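Local coordinates for protein methyltransferase (Streptococcus pyogenes, PDB 2ESR) that probably transfers methyl groups from S-adenosylmethionine to a substrate not identified here, as expected of a Rossmann-like methyltransferase, at residues R19-G27 with K155-V166; F30-G41 with R52-E61. All blocks are in the same frame, centred on the assembly; numbering follows the deposited sequence.

Contact 1: residues R19-G27 with K155-V166; sequences RGAIFNMIG and KEKIYGISKVTV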
# COMPACT_ATOMS: atom_id res chain seq x y z
N ARG A 19 -18.98 -15.16 -0.96
CA ARG A 19 -17.79 -14.99 -0.14
C ARG A 19 -17.72 -15.99 1.01
O ARG A 19 -16.65 -16.47 1.36
CB ARG A 19 -17.69 -13.56 0.40
CG ARG A 19 -17.38 -12.52 -0.67
CD ARG A 19 -17.01 -11.17 -0.08
NE ARG A 19 -18.11 -10.57 0.68
CZ ARG A 19 -18.08 -9.34 1.20
NH1 ARG A 19 -17.00 -8.58 1.05
NH2 ARG A 19 -19.13 -8.88 1.86
N GLY A 20 -18.87 -16.31 1.59
CA GLY A 20 -18.89 -17.26 2.68
C GLY A 20 -18.29 -18.59 2.26
O GLY A 20 -17.49 -19.18 2.98
N ALA A 21 -18.66 -19.04 1.06
CA ALA A 21 -18.16 -20.30 0.53
C ALA A 21 -16.65 -20.22 0.28
O ALA A 21 -15.90 -21.10 0.69
CB ALA A 21 -18.87 -20.63 -0.77
N ILE A 22 -16.23 -19.16 -0.39
CA ILE A 22 -14.81 -18.97 -0.67
C ILE A 22 -13.99 -18.99 0.61
O ILE A 22 -13.00 -19.71 0.72
CB ILE A 22 -14.57 -17.64 -1.41
CG1 ILE A 22 -15.21 -17.70 -2.80
CG2 ILE A 22 -13.08 -17.34 -1.48
CD1 ILE A 22 -15.09 -16.41 -3.59
N PHE A 23 -14.39 -18.19 1.59
CA PHE A 23 -13.62 -18.13 2.81
C PHE A 23 -13.66 -19.38 3.67
O PHE A 23 -12.80 -19.57 4.52
CB PHE A 23 -13.99 -16.87 3.59
CG PHE A 23 -13.37 -15.63 3.01
CD1 PHE A 23 -12.02 -15.35 3.24
CD2 PHE A 23 -14.10 -14.80 2.17
CE1 PHE A 23 -11.41 -14.27 2.63
CE2 PHE A 23 -13.49 -13.71 1.55
CZ PHE A 23 -12.14 -13.44 1.78
N ASN A 24 -14.66 -20.23 3.44
CA ASN A 24 -14.73 -21.48 4.20
C ASN A 24 -13.69 -22.42 3.59
O ASN A 24 -13.26 -23.39 4.22
CB ASN A 24 -16.12 -22.11 4.10
CG ASN A 24 -17.12 -21.43 5.01
OD1 ASN A 24 -16.78 -21.00 6.11
ND2 ASN A 24 -18.37 -21.34 4.55
N MSE A 25 -13.29 -22.11 2.37
CA MSE A 25 -12.29 -22.91 1.67
C MSE A 25 -10.88 -22.58 2.12
O MSE A 25 -10.05 -23.47 2.32
CB MSE A 25 -12.35 -22.66 0.16
CG MSE A 25 -13.58 -23.16 -0.55
SE MSE A 25 -13.45 -22.68 -2.42
CE MSE A 25 -11.90 -23.73 -2.91
N ILE A 26 -10.61 -21.28 2.28
CA ILE A 26 -9.29 -20.81 2.65
C ILE A 26 -9.13 -20.26 4.06
O ILE A 26 -8.00 -20.05 4.51
CB ILE A 26 -8.82 -19.71 1.69
CG1 ILE A 26 -9.73 -18.48 1.85
CG2 ILE A 26 -8.86 -20.22 0.26
CD1 ILE A 26 -9.24 -17.26 1.09
N GLY A 27 -10.23 -20.00 4.74
CA GLY A 27 -10.15 -19.46 6.09
C GLY A 27 -10.62 -20.43 7.15
O GLY A 27 -9.99 -21.47 7.36
N LYS A 155 -6.93 -26.71 -3.95
CA LYS A 155 -8.37 -26.93 -3.92
C LYS A 155 -9.03 -26.28 -5.12
O LYS A 155 -8.55 -25.27 -5.64
CB LYS A 155 -8.99 -26.33 -2.66
CG LYS A 155 -8.68 -27.04 -1.36
CD LYS A 155 -9.40 -26.34 -0.21
CE LYS A 155 -9.28 -27.11 1.09
NZ LYS A 155 -9.99 -26.42 2.20
N GLU A 156 -10.14 -26.86 -5.55
CA GLU A 156 -10.90 -26.33 -6.66
C GLU A 156 -12.34 -26.73 -6.41
O GLU A 156 -12.64 -27.91 -6.19
CB GLU A 156 -10.38 -26.88 -7.99
CG GLU A 156 -10.32 -28.40 -8.07
CD GLU A 156 -9.35 -28.87 -9.14
OE1 GLU A 156 -9.41 -28.35 -10.27
OE2 GLU A 156 -8.54 -29.77 -8.84
N LYS A 157 -13.23 -25.75 -6.39
CA LYS A 157 -14.64 -26.03 -6.15
C LYS A 157 -15.50 -25.26 -7.12
O LYS A 157 -15.24 -24.10 -7.43
CB LYS A 157 -15.02 -25.65 -4.71
CG LYS A 157 -16.47 -25.97 -4.36
CD LYS A 157 -16.72 -25.81 -2.86
CE LYS A 157 -18.17 -26.14 -2.51
NZ LYS A 157 -18.55 -27.52 -2.93
N ILE A 158 -16.54 -25.93 -7.62
CA ILE A 158 -17.46 -25.32 -8.56
C ILE A 158 -18.82 -25.18 -7.90
O ILE A 158 -19.36 -26.15 -7.38
CB ILE A 158 -17.63 -26.18 -9.83
CG1 ILE A 158 -16.30 -26.30 -10.57
CG2 ILE A 158 -18.71 -25.59 -10.72
CD1 ILE A 158 -16.36 -27.16 -11.82
N TYR A 159 -19.35 -23.96 -7.89
CA TYR A 159 -20.67 -23.73 -7.33
C TYR A 159 -21.35 -22.56 -8.02
O TYR A 159 -20.72 -21.53 -8.29
CB TYR A 159 -20.63 -23.52 -5.81
CG TYR A 159 -19.42 -22.81 -5.25
CD1 TYR A 159 -18.84 -23.25 -4.06
CD2 TYR A 159 -18.87 -21.69 -5.87
CE1 TYR A 159 -17.76 -22.59 -3.50
CE2 TYR A 159 -17.78 -21.02 -5.31
CZ TYR A 159 -17.23 -21.48 -4.12
OH TYR A 159 -16.17 -20.84 -3.54
N GLY A 160 -22.63 -22.73 -8.31
CA GLY A 160 -23.37 -21.69 -8.99
C GLY A 160 -22.78 -21.61 -10.38
O GLY A 160 -22.65 -22.63 -11.06
N ILE A 161 -22.41 -20.41 -10.81
CA ILE A 161 -21.83 -20.25 -12.14
C ILE A 161 -20.37 -19.81 -12.02
O ILE A 161 -19.87 -19.05 -12.85
CB ILE A 161 -22.60 -19.20 -12.95
CG1 ILE A 161 -22.57 -17.85 -12.24
CG2 ILE A 161 -24.04 -19.66 -13.16
CD1 ILE A 161 -23.20 -16.73 -13.03
N SER A 162 -19.69 -20.31 -11.00
CA SER A 162 -18.30 -19.95 -10.81
C SER A 162 -17.46 -21.10 -10.28
O SER A 162 -17.97 -22.11 -9.81
CB SER A 162 -18.19 -18.77 -9.84
OG SER A 162 -18.57 -19.16 -8.54
N LYS A 163 -16.15 -20.92 -10.37
CA LYS A 163 -15.23 -21.92 -9.89
C LYS A 163 -14.10 -21.20 -9.18
O LYS A 163 -13.61 -20.18 -9.67
CB LYS A 163 -14.67 -22.76 -11.04
CG LYS A 163 -13.71 -23.83 -10.56
CD LYS A 163 -13.34 -24.82 -11.66
CE LYS A 163 -12.47 -24.20 -12.72
NZ LYS A 163 -12.05 -25.24 -13.71
N VAL A 164 -13.72 -21.72 -8.02
CA VAL A 164 -12.63 -21.15 -7.25
C VAL A 164 -11.51 -22.17 -7.24
O VAL A 164 -11.71 -23.33 -6.90
CB VAL A 164 -13.04 -20.83 -5.80
CG1 VAL A 164 -11.81 -20.41 -5.00
CG2 VAL A 164 -14.07 -19.72 -5.77
N THR A 165 -10.33 -21.72 -7.64
CA THR A 165 -9.15 -22.58 -7.68
C THR A 165 -8.10 -21.92 -6.79
O THR A 165 -7.83 -20.73 -6.93
CB THR A 165 -8.60 -22.69 -9.11
OG1 THR A 165 -9.62 -23.19 -9.98
CG2 THR A 165 -7.40 -23.64 -9.15
N VAL A 166 -7.52 -22.68 -5.88
CA VAL A 166 -6.51 -22.13 -5.00
C VAL A 166 -5.18 -22.81 -5.27
O VAL A 166 -5.08 -24.03 -5.22
CB VAL A 166 -6.87 -22.37 -3.53
CG1 VAL A 166 -5.82 -21.71 -2.62
CG2 VAL A 166 -8.27 -21.84 -3.23
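Met25, a selenomethionine, reaches from helix 19-26 onto the hairpin of strands 155-159 and 162-166, and most of the contact turns on it. Its CG lies anti to the carbonyl carbon (chi1 -69°), and a bend at the last torsion lays Met25 CE over the strands, 3.9 Å from Lys155 CB. Met25 SE sits 3.8 Å from Val164 CG1, where the two side chains run by one another antiparallel. It also makes a Met-aromatic contact with Tyr159, reaching the ring obliquely from the hydroxyl end, with Met25 SE 3.5 Å from Tyr159 OH. One turn earlier in the helix, Ala21 CB approaches Tyr159 CE1 at 3.5 Å, again obliquely. Ile22 lies roughly perpendicular to the tyrosine side chain, and its CG1 touches both Tyr159 OH and Val164 CG2. Toward the helix C-terminus, Ile26 CG2 meets Val166 CG2 at 3.9 Å; Ile26 also packs on Leu103 and Phe105 of strand 101-106. Lys155 runs out fully extended past Met25, and Lys155 NZ donates to Met25 O at 3.0 Å, in the carbonyl plane on a lone pair, tying the last turn of the helix to the strand. The helix runs nearly antiparallel to strand 155-159 (159°) and roughly along strand 162-166 (21°): this is an alpha/beta layer, a short N-terminal helix packed on the antiparallel hairpin of a Rossmann-like methyltransferase sheet.

Contact 2: residues F30-G41 with R52-E61; sequences FNGGRVLDLFAG and RGMSAAVLVE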
# COMPACT_ATOMS: atom_id res chain seq x y z
N PHE A 30 -8.22 -15.62 9.77
CA PHE A 30 -6.78 -15.51 9.52
C PHE A 30 -6.13 -14.81 10.70
O PHE A 30 -6.78 -14.03 11.38
CB PHE A 30 -6.51 -14.69 8.26
CG PHE A 30 -7.28 -15.14 7.05
CD1 PHE A 30 -6.86 -16.24 6.31
CD2 PHE A 30 -8.42 -14.45 6.65
CE1 PHE A 30 -7.57 -16.64 5.18
CE2 PHE A 30 -9.14 -14.85 5.53
CZ PHE A 30 -8.71 -15.95 4.79
N ASN A 31 -4.86 -15.09 10.95
CA ASN A 31 -4.15 -14.44 12.05
C ASN A 31 -3.12 -13.44 11.54
O ASN A 31 -1.95 -13.48 11.92
CB ASN A 31 -3.48 -15.47 12.95
CG ASN A 31 -4.47 -16.23 13.80
OD1 ASN A 31 -5.09 -17.19 13.35
ND2 ASN A 31 -4.65 -15.78 15.04
N GLY A 32 -3.56 -12.53 10.68
CA GLY A 32 -2.66 -11.52 10.14
C GLY A 32 -2.02 -11.90 8.82
O GLY A 32 -2.06 -13.07 8.42
N GLY A 33 -1.43 -10.92 8.14
CA GLY A 33 -0.78 -11.18 6.87
C GLY A 33 -1.14 -10.13 5.83
O GLY A 33 -2.02 -9.30 6.07
N ARG A 34 -0.47 -10.16 4.68
CA ARG A 34 -0.71 -9.21 3.61
C ARG A 34 -1.48 -9.81 2.44
O ARG A 34 -1.13 -10.87 1.93
CB ARG A 34 0.60 -8.64 3.06
CG ARG A 34 1.35 -7.68 3.97
CD ARG A 34 2.32 -6.84 3.14
NE ARG A 34 3.07 -5.87 3.94
CZ ARG A 34 4.05 -6.20 4.77
NH1 ARG A 34 4.41 -7.47 4.93
NH2 ARG A 34 4.68 -5.25 5.46
N VAL A 35 -2.52 -9.11 2.01
CA VAL A 35 -3.35 -9.55 0.90
C VAL A 35 -3.05 -8.72 -0.34
O VAL A 35 -2.80 -7.52 -0.24
CB VAL A 35 -4.86 -9.38 1.24
CG1 VAL A 35 -5.72 -9.77 0.03
CG2 VAL A 35 -5.23 -10.23 2.44
N LEU A 36 -3.05 -9.37 -1.50
CA LEU A 36 -2.87 -8.68 -2.78
C LEU A 36 -4.10 -9.03 -3.61
O LEU A 36 -4.38 -10.20 -3.84
CB LEU A 36 -1.61 -9.16 -3.51
CG LEU A 36 -1.45 -8.61 -4.94
CD1 LEU A 36 -1.37 -7.09 -4.91
CD2 LEU A 36 -0.19 -9.18 -5.57
N ASP A 37 -4.84 -8.01 -4.03
CA ASP A 37 -6.04 -8.22 -4.83
C ASP A 37 -5.81 -7.55 -6.18
O ASP A 37 -5.97 -6.34 -6.31
CB ASP A 37 -7.25 -7.61 -4.13
CG ASP A 37 -8.57 -8.11 -4.69
OD1 ASP A 37 -8.60 -8.59 -5.85
OD2 ASP A 37 -9.59 -8.01 -3.97
N LEU A 38 -5.41 -8.34 -7.16
CA LEU A 38 -5.16 -7.84 -8.50
C LEU A 38 -6.48 -7.92 -9.27
O LEU A 38 -7.26 -8.85 -9.06
CB LEU A 38 -4.08 -8.69 -9.18
CG LEU A 38 -2.71 -8.64 -8.50
CD1 LEU A 38 -1.74 -9.58 -9.22
CD2 LEU A 38 -2.17 -7.21 -8.52
N PHE A 39 -6.72 -6.96 -10.15
CA PHE A 39 -7.97 -6.90 -10.91
C PHE A 39 -9.05 -6.92 -9.83
O PHE A 39 -10.02 -7.67 -9.91
CB PHE A 39 -8.11 -8.13 -11.82
CG PHE A 39 -6.85 -8.49 -12.58
CD1 PHE A 39 -5.97 -9.44 -12.07
CD2 PHE A 39 -6.55 -7.87 -13.78
CE1 PHE A 39 -4.80 -9.77 -12.76
CE2 PHE A 39 -5.38 -8.19 -14.48
CZ PHE A 39 -4.51 -9.14 -13.97
N ALA A 40 -8.85 -6.07 -8.83
CA ALA A 40 -9.72 -5.98 -7.66
C ALA A 40 -11.23 -5.79 -7.82
O ALA A 40 -12.00 -6.21 -6.95
CB ALA A 40 -9.18 -4.92 -6.71
N GLY A 41 -11.66 -5.16 -8.90
CA GLY A 41 -13.09 -4.94 -9.10
C GLY A 41 -13.67 -4.05 -8.02
O GLY A 41 -13.29 -2.89 -7.92
N ARG A 52 -11.80 -10.79 8.16
CA ARG A 52 -11.62 -12.10 8.77
C ARG A 52 -10.27 -12.33 9.44
O ARG A 52 -10.01 -13.42 9.95
CB ARG A 52 -11.88 -13.19 7.72
CG ARG A 52 -13.34 -13.32 7.33
CD ARG A 52 -13.55 -14.26 6.14
NE ARG A 52 -14.97 -14.39 5.80
CZ ARG A 52 -15.76 -15.38 6.21
NH1 ARG A 52 -15.27 -16.34 6.99
NH2 ARG A 52 -17.04 -15.41 5.85
N GLY A 53 -9.41 -11.32 9.44
CA GLY A 53 -8.13 -11.49 10.10
C GLY A 53 -6.87 -11.06 9.39
O GLY A 53 -5.81 -10.95 10.03
N MSE A 54 -6.92 -10.85 8.08
CA MSE A 54 -5.72 -10.41 7.38
C MSE A 54 -5.43 -9.00 7.87
O MSE A 54 -6.34 -8.24 8.20
CB MSE A 54 -5.94 -10.45 5.87
CG MSE A 54 -6.08 -11.87 5.32
SE MSE A 54 -4.51 -12.98 5.67
CE MSE A 54 -3.31 -12.08 4.54
N SER A 55 -4.15 -8.65 7.92
CA SER A 55 -3.73 -7.35 8.43
C SER A 55 -3.92 -6.15 7.51
O SER A 55 -4.41 -5.10 7.93
CB SER A 55 -2.27 -7.42 8.84
OG SER A 55 -2.06 -8.52 9.70
N ALA A 56 -3.52 -6.31 6.25
CA ALA A 56 -3.63 -5.22 5.30
C ALA A 56 -3.83 -5.77 3.91
O ALA A 56 -3.66 -6.96 3.68
CB ALA A 56 -2.37 -4.38 5.35
N ALA A 57 -4.19 -4.89 2.98
CA ALA A 57 -4.41 -5.33 1.61
C ALA A 57 -4.00 -4.28 0.61
O ALA A 57 -4.16 -3.08 0.83
CB ALA A 57 -5.87 -5.66 1.41
N VAL A 58 -3.44 -4.74 -0.50
CA VAL A 58 -3.07 -3.85 -1.58
C VAL A 58 -4.03 -4.27 -2.68
O VAL A 58 -4.12 -5.45 -3.01
CB VAL A 58 -1.62 -4.07 -2.08
CG1 VAL A 58 -1.40 -3.27 -3.37
CG2 VAL A 58 -0.63 -3.63 -1.02
N LEU A 59 -4.78 -3.31 -3.21
CA LEU A 59 -5.73 -3.59 -4.28
C LEU A 59 -5.28 -2.86 -5.54
O LEU A 59 -4.88 -1.70 -5.48
CB LEU A 59 -7.14 -3.13 -3.89
CG LEU A 59 -7.87 -3.85 -2.76
CD1 LEU A 59 -7.23 -3.52 -1.42
CD2 LEU A 59 -9.33 -3.44 -2.77
N VAL A 60 -5.34 -3.55 -6.68
CA VAL A 60 -4.97 -2.93 -7.94
C VAL A 60 -6.16 -3.04 -8.87
O VAL A 60 -6.65 -4.13 -9.13
CB VAL A 60 -3.77 -3.63 -8.61
CG1 VAL A 60 -3.36 -2.87 -9.87
CG2 VAL A 60 -2.60 -3.72 -7.64
N GLU A 61 -6.63 -1.90 -9.36
CA GLU A 61 -7.78 -1.86 -10.26
C GLU A 61 -7.63 -0.65 -11.15
O GLU A 61 -7.51 0.47 -10.67
CB GLU A 61 -9.08 -1.78 -9.45
CG GLU A 61 -10.34 -1.64 -10.30
CD GLU A 61 -10.48 -2.75 -11.32
OE1 GLU A 61 -10.52 -3.93 -10.91
OE2 GLU A 61 -10.55 -2.44 -12.53
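Phe30 takes the selenomethionine Met54 obliquely on its ring, Met54 SE lying 4.3 Å from the Phe30 centroid and 33° off the normal, a Met-aromatic contact. Gly53 N sits at the ring edge, near its plane, and Arg52 CB comes up to Phe30 CD2 at 3.8 Å. The guanidinium of Arg52 is turned 74° from the ring and leads away, to a salt bridge with Glu48 and a hydrogen bond to Pro28 O. With Met54 CG anti to the carbonyl carbon, that atom presses on Val35 CG2 at a tight 3.4 Å, and the later bends of the chain turn SE toward the Phe30 ring. Beside it, Ser55 OG accepts from Gly33 N at 2.9 Å. From here strands 34-38 and 56-60 run parallel, the two strands of a right-handed beta-alpha-beta crossover through helix 44-51, as in the Rossmann-like methyltransferases. Straight bonds alternate along them, Asp37 N to Val58 O at 2.8 Å and Val60 N to Asp37 O among them. Val35, Asp37, Ala57 and Leu59 share one face of the sheet; on the other, Leu38 and Val60 point the same way as neighbours, Leu38 CD2 and Val60 CG2 3.6 Å apart. Further on, Ala40 N donates to Val60 O, and Glu61 OE1 accepts from Gly41 N at 2.6 Å on its anti side, 27° out of the carboxylate plane. Gly41 opens a GxGxxA-like pattern, consistent with the family's cofactor-binding loop, while Asn63 N holds Glu61 OE2.

The centres of contacts 1 and 2 lie about 17 Å apart on one mixed sheet. Helix 19-26 of contact 1 is followed, after a loop, by strand 34-38 of contact 2; helix 44-51 and strand 56-60 come next, and the 155-166 hairpin only near the end of the chain. Contact 2 therefore belongs to the parallel part of the sheet and contact 1 to its antiparallel part, with strands 101-106 and 132-139 between. The two meet through Phe23, whose CG packs 3.4 Å from Arg52 CD and whose ring also touches Phe30. The N-terminal helix thus bridges the C-terminal hairpin and the start of the Rossmann-like core.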